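Local coordinates for putative uncharacterized protein (Campylobacter jejuni, PDB 5TPU) that is of unknown function but belongs to the cupin clan through a WxcM-like domain and holds thymidine-5'-diphosphate in the crystal, at residues 73-78 with 97-102. The protein carries 3 engineered substitutions. Residues are numbered along the deposited sequence; the frame is centred on the assembly and turned at random.
Sequences IILNDG and KNMWRE
Ile-74 and Glu-102 exchange backbone hydrogen bonds in both directions, Ile-74 N giving to Glu-102 O at 2.8 Å and Glu-102 N to Ile-74 O. Asn-76 and Trp-100 form a second such pair, in which Trp-100 N reaches Asn-76 O at 2.9 Å with the straighter N-H...O angle, 163°. Between them lies the non-hydrogen-bonded pair Leu-75 and Arg-101, where the CA of Arg-101 comes 3.2 Å from the O of Ile-74 in a CA-H...O contact.

Strands 71-76 and 99-104 thus run antiparallel as the two inner strands of a four-stranded sheet, flanked by strands 81-86 and 55-57; it is one of the two main sheets, consistent with the double-stranded beta-helix (jelly roll) of the cupins.

The branched, apolar Leu-75 fills a buried place, its CD2 lying 4.0 Å from the CB of Arg-101. Flexible and unbranched, Met-99 turns twice the same way (chi2 -67°, chi3 -62°), which doubles the thioether back over the neighbouring strand: CE meets the CB of Leu-75, and SD lies 3.8 Å from the CB of Asp-77. On the face that carries Ile-74, Asn-76, Trp-100 and Glu-102, the CB of Asn-76 approaches CD1 of the Trp-100 indole obliquely.

Two polar side chains bond to the backbone of their own segment. Arg-101 is long enough to curl back to Met-99 O, which lies in the guanidinium plane at its edge; NH2 makes the short, straighter bond to that oxygen, 2.8 Å, and NE the longer one, 3.3 Å, both from one face of the carbonyl. Its NH1 meets the side chain of Gln-62, giving the buried guanidinium a second partner. Asn-76 suits the strand end because its short amide lets OD1 accept from Gly-78 N, two residues on, at 2.7 Å, an Asx turn; OD1 also bonds the hydroxyl of Tyr-129, whose ring meets Trp-100 edge-to-face. Glycine fits at Gly-78 because, at its positive phi, a CB would press against the preceding carbonyl.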
ATOM      1  N   ILE A  73     -10.813  12.815  -7.540  1.00 23.32           N
ATOM      2  CA  ILE A  73     -10.553  13.516  -6.298  1.00 28.61           C
ATOM      3  C   ILE A  73     -10.698  14.973  -6.621  1.00 24.49           C
ATOM      4  O   ILE A  73      -9.975  15.504  -7.474  1.00 21.71           O
ATOM      5  CB  ILE A  73      -9.112  13.394  -5.751  1.00 32.09           C
ATOM      6  CG1 ILE A  73      -8.394  12.170  -6.311  1.00 38.76           C
ATOM      7  CG2 ILE A  73      -9.119  13.542  -4.228  1.00 33.83           C
ATOM      8  CD1 ILE A  73      -7.855  11.172  -5.307  1.00 45.81           C
ATOM      9  N   ILE A  74     -11.626  15.616  -5.927  1.00 26.37           N
ATOM     10  CA  ILE A  74     -11.693  17.048  -5.936  1.00 24.52           C
ATOM     11  C   ILE A  74     -10.896  17.581  -4.753  1.00 22.67           C
ATOM     12  O   ILE A  74     -11.170  17.287  -3.599  1.00 23.09           O
ATOM     13  CB  ILE A  74     -13.139  17.494  -5.898  1.00 30.65           C
ATOM     14  CG1 ILE A  74     -13.890  16.784  -7.018  1.00 35.35           C
ATOM     15  CG2 ILE A  74     -13.218  19.012  -6.021  1.00 33.06           C
ATOM     16  CD1 ILE A  74     -15.227  17.418  -7.338  1.00 39.57           C
ATOM     17  N   LEU A  75      -9.851  18.315  -5.053  1.00 23.22           N
ATOM     18  CA  LEU A  75      -9.044  18.951  -4.031  1.00 23.74           C
ATOM     19  C   LEU A  75      -9.449  20.420  -3.907  1.00 25.21           C
ATOM     20  O   LEU A  75      -9.865  21.031  -4.906  1.00 25.33           O
ATOM     21  CB  LEU A  75      -7.577  18.871  -4.405  1.00 27.06           C
ATOM     22  CG  LEU A  75      -6.895  17.509  -4.525  1.00 26.79           C
ATOM     23  CD1 LEU A  75      -5.513  17.695  -5.131  1.00 27.42           C
ATOM     24  CD2 LEU A  75      -6.738  16.882  -3.158  1.00 27.90           C
ATOM     25  N   ASN A  76      -9.321  20.959  -2.689  1.00 24.37           N
ATOM     26  CA  ASN A  76      -9.687  22.335  -2.380  1.00 26.47           C
ATOM     27  C   ASN A  76      -8.742  22.934  -1.323  1.00 28.76           C
ATOM     28  O   ASN A  76      -8.560  22.366  -0.221  1.00 28.25           O
ATOM     29  CB  ASN A  76     -11.139  22.385  -1.908  1.00 29.01           C
ATOM     30  CG  ASN A  76     -11.655  23.798  -1.805  1.00 29.41           C
ATOM     31  OD1 ASN A  76     -11.064  24.651  -1.160  1.00 24.69           O
ATOM     32  ND2 ASN A  76     -12.747  24.060  -2.501  1.00 31.97           N
ATOM     33  N   ASP A  77      -8.076  24.037  -1.667  1.00 24.88           N
ATOM     34  CA  ASP A  77      -7.117  24.588  -0.716  1.00 26.56           C
ATOM     35  C   ASP A  77      -7.668  25.767   0.057  1.00 28.16           C
ATOM     36  O   ASP A  77      -6.942  26.354   0.832  1.00 25.95           O
ATOM     37  CB  ASP A  77      -5.788  24.928  -1.356  1.00 25.14           C
ATOM     38  CG  ASP A  77      -5.875  26.081  -2.311  1.00 27.37           C
ATOM     39  OD1 ASP A  77      -4.791  26.408  -2.819  1.00 28.02           O
ATOM     40  OD2 ASP A  77      -6.982  26.609  -2.601  1.00 23.08           O
ATOM     41  N   GLY A  78      -8.958  26.040  -0.102  1.00 31.40           N
ATOM     42  CA  GLY A  78      -9.618  27.164   0.574  1.00 37.40           C
ATOM     43  C   GLY A  78      -9.881  28.250  -0.442  1.00 34.76           C
ATOM     44  O   GLY A  78     -10.776  29.064  -0.275  1.00 42.08           O
ATOM     45  N   LYS A  97      -0.620  19.249   3.688  1.00 28.04           N
ATOM     46  CA  LYS A  97      -1.307  19.857   4.825  1.00 26.68           C
ATOM     47  C   LYS A  97      -2.377  20.824   4.362  1.00 25.39           C
ATOM     48  O   LYS A  97      -2.334  21.321   3.235  1.00 27.01           O
ATOM     49  CB  LYS A  97      -0.306  20.544   5.733  1.00 33.51           C
ATOM     50  CG  LYS A  97       0.637  19.549   6.404  1.00 37.00           C
ATOM     51  CD  LYS A  97       1.739  20.211   7.221  1.00 46.02           C
ATOM     52  CE  LYS A  97       2.886  19.240   7.474  1.00 48.30           C
ATOM     53  NZ  LYS A  97       3.881  19.790   8.434  1.00 53.29           N
ATOM     54  N   ASN A  98      -3.382  20.993   5.213  1.00 22.36           N
ATOM     55  CA  ASN A  98      -4.480  21.928   5.038  1.00 25.66           C
ATOM     56  C   ASN A  98      -5.262  21.792   3.754  1.00 27.52           C
ATOM     57  O   ASN A  98      -5.512  22.775   3.084  1.00 24.90           O
ATOM     58  CB  ASN A  98      -3.972  23.356   5.233  1.00 28.24           C
ATOM     59  CG  ASN A  98      -3.486  23.577   6.652  1.00 30.90           C
ATOM     60  OD1 ASN A  98      -2.275  23.640   6.921  1.00 34.42           O
ATOM     61  ND2 ASN A  98      -4.435  23.590   7.583  1.00 33.14           N
ATOM     62  N   MET A  99      -5.674  20.564   3.435  1.00 28.47           N
ATOM     63  CA  MET A  99      -6.444  20.308   2.220  1.00 23.97           C
ATOM     64  C   MET A  99      -7.800  19.636   2.433  1.00 24.20           C
ATOM     65  O   MET A  99      -7.970  18.693   3.195  1.00 20.68           O
ATOM     66  CB  MET A  99      -5.610  19.441   1.317  1.00 25.73           C
ATOM     67  CG  MET A  99      -4.329  20.089   0.827  1.00 27.33           C
ATOM     68  SD  MET A  99      -4.666  21.467  -0.280  1.00 25.64           S
ATOM     69  CE  MET A  99      -5.517  20.775  -1.673  1.00 25.47           C
ATOM     70  N   TRP A 100      -8.782  20.182   1.747  1.00 25.41           N
ATOM     71  CA  TRP A 100     -10.115  19.655   1.724  1.00 24.07           C
ATOM     72  C   TRP A 100     -10.080  18.753   0.495  1.00 26.38           C
ATOM     73  O   TRP A 100      -9.410  19.066  -0.512  1.00 24.63           O
ATOM     74  CB  TRP A 100     -11.102  20.767   1.534  1.00 21.68           C
ATOM     75  CG  TRP A 100     -12.509  20.388   1.415  1.00 21.41           C
ATOM     76  CD1 TRP A 100     -13.204  20.046   0.270  1.00 22.57           C
ATOM     77  CD2 TRP A 100     -13.462  20.400   2.469  1.00 23.09           C
ATOM     78  NE1 TRP A 100     -14.517  19.805   0.581  1.00 22.24           N
ATOM     79  CE2 TRP A 100     -14.696  20.000   1.927  1.00 24.13           C
ATOM     80  CE3 TRP A 100     -13.381  20.660   3.835  1.00 23.40           C
ATOM     81  CZ2 TRP A 100     -15.854  19.886   2.712  1.00 25.73           C
ATOM     82  CZ3 TRP A 100     -14.532  20.553   4.591  1.00 25.08           C
ATOM     83  CH2 TRP A 100     -15.742  20.193   4.031  1.00 23.51           C
ATOM     84  N   ARG A 101     -10.723  17.603   0.612  1.00 23.16           N
ATOM     85  CA  ARG A 101     -10.751  16.655  -0.507  1.00 24.00           C
ATOM     86  C   ARG A 101     -11.970  15.818  -0.440  1.00 25.51           C
ATOM     87  O   ARG A 101     -12.573  15.638   0.612  1.00 22.91           O
ATOM     88  CB  ARG A 101      -9.537  15.752  -0.536  1.00 22.40           C
ATOM     89  CG  ARG A 101      -9.630  14.499   0.309  1.00 23.42           C
ATOM     90  CD  ARG A 101      -9.737  14.732   1.805  1.00 21.77           C
ATOM     91  NE  ARG A 101      -8.704  15.659   2.269  1.00 22.65           N
ATOM     92  CZ  ARG A 101      -7.454  15.320   2.568  1.00 25.01           C
ATOM     93  NH1 ARG A 101      -7.009  14.069   2.417  1.00 26.70           N
ATOM     94  NH2 ARG A 101      -6.629  16.227   3.034  1.00 24.64           N
ATOM     95  N   GLU A 102     -12.356  15.360  -1.612  1.00 28.33           N
ATOM     96  CA  GLU A 102     -13.497  14.536  -1.725  1.00 29.84           C
ATOM     97  C   GLU A 102     -13.273  13.593  -2.884  1.00 29.59           C
ATOM     98  O   GLU A 102     -12.806  13.984  -3.966  1.00 29.75           O
ATOM     99  CB  GLU A 102     -14.756  15.394  -1.757  1.00 34.18           C
ATOM    100  CG  GLU A 102     -15.387  15.793  -3.066  1.00 39.00           C
ATOM    101  CD  GLU A 102     -16.884  15.572  -3.008  1.00 41.63           C
ATOM    102  OE1 GLU A 102     -17.267  14.475  -2.598  1.00 43.43           O
ATOM    103  OE2 GLU A 102     -17.675  16.466  -3.352  1.00 46.52           O
TER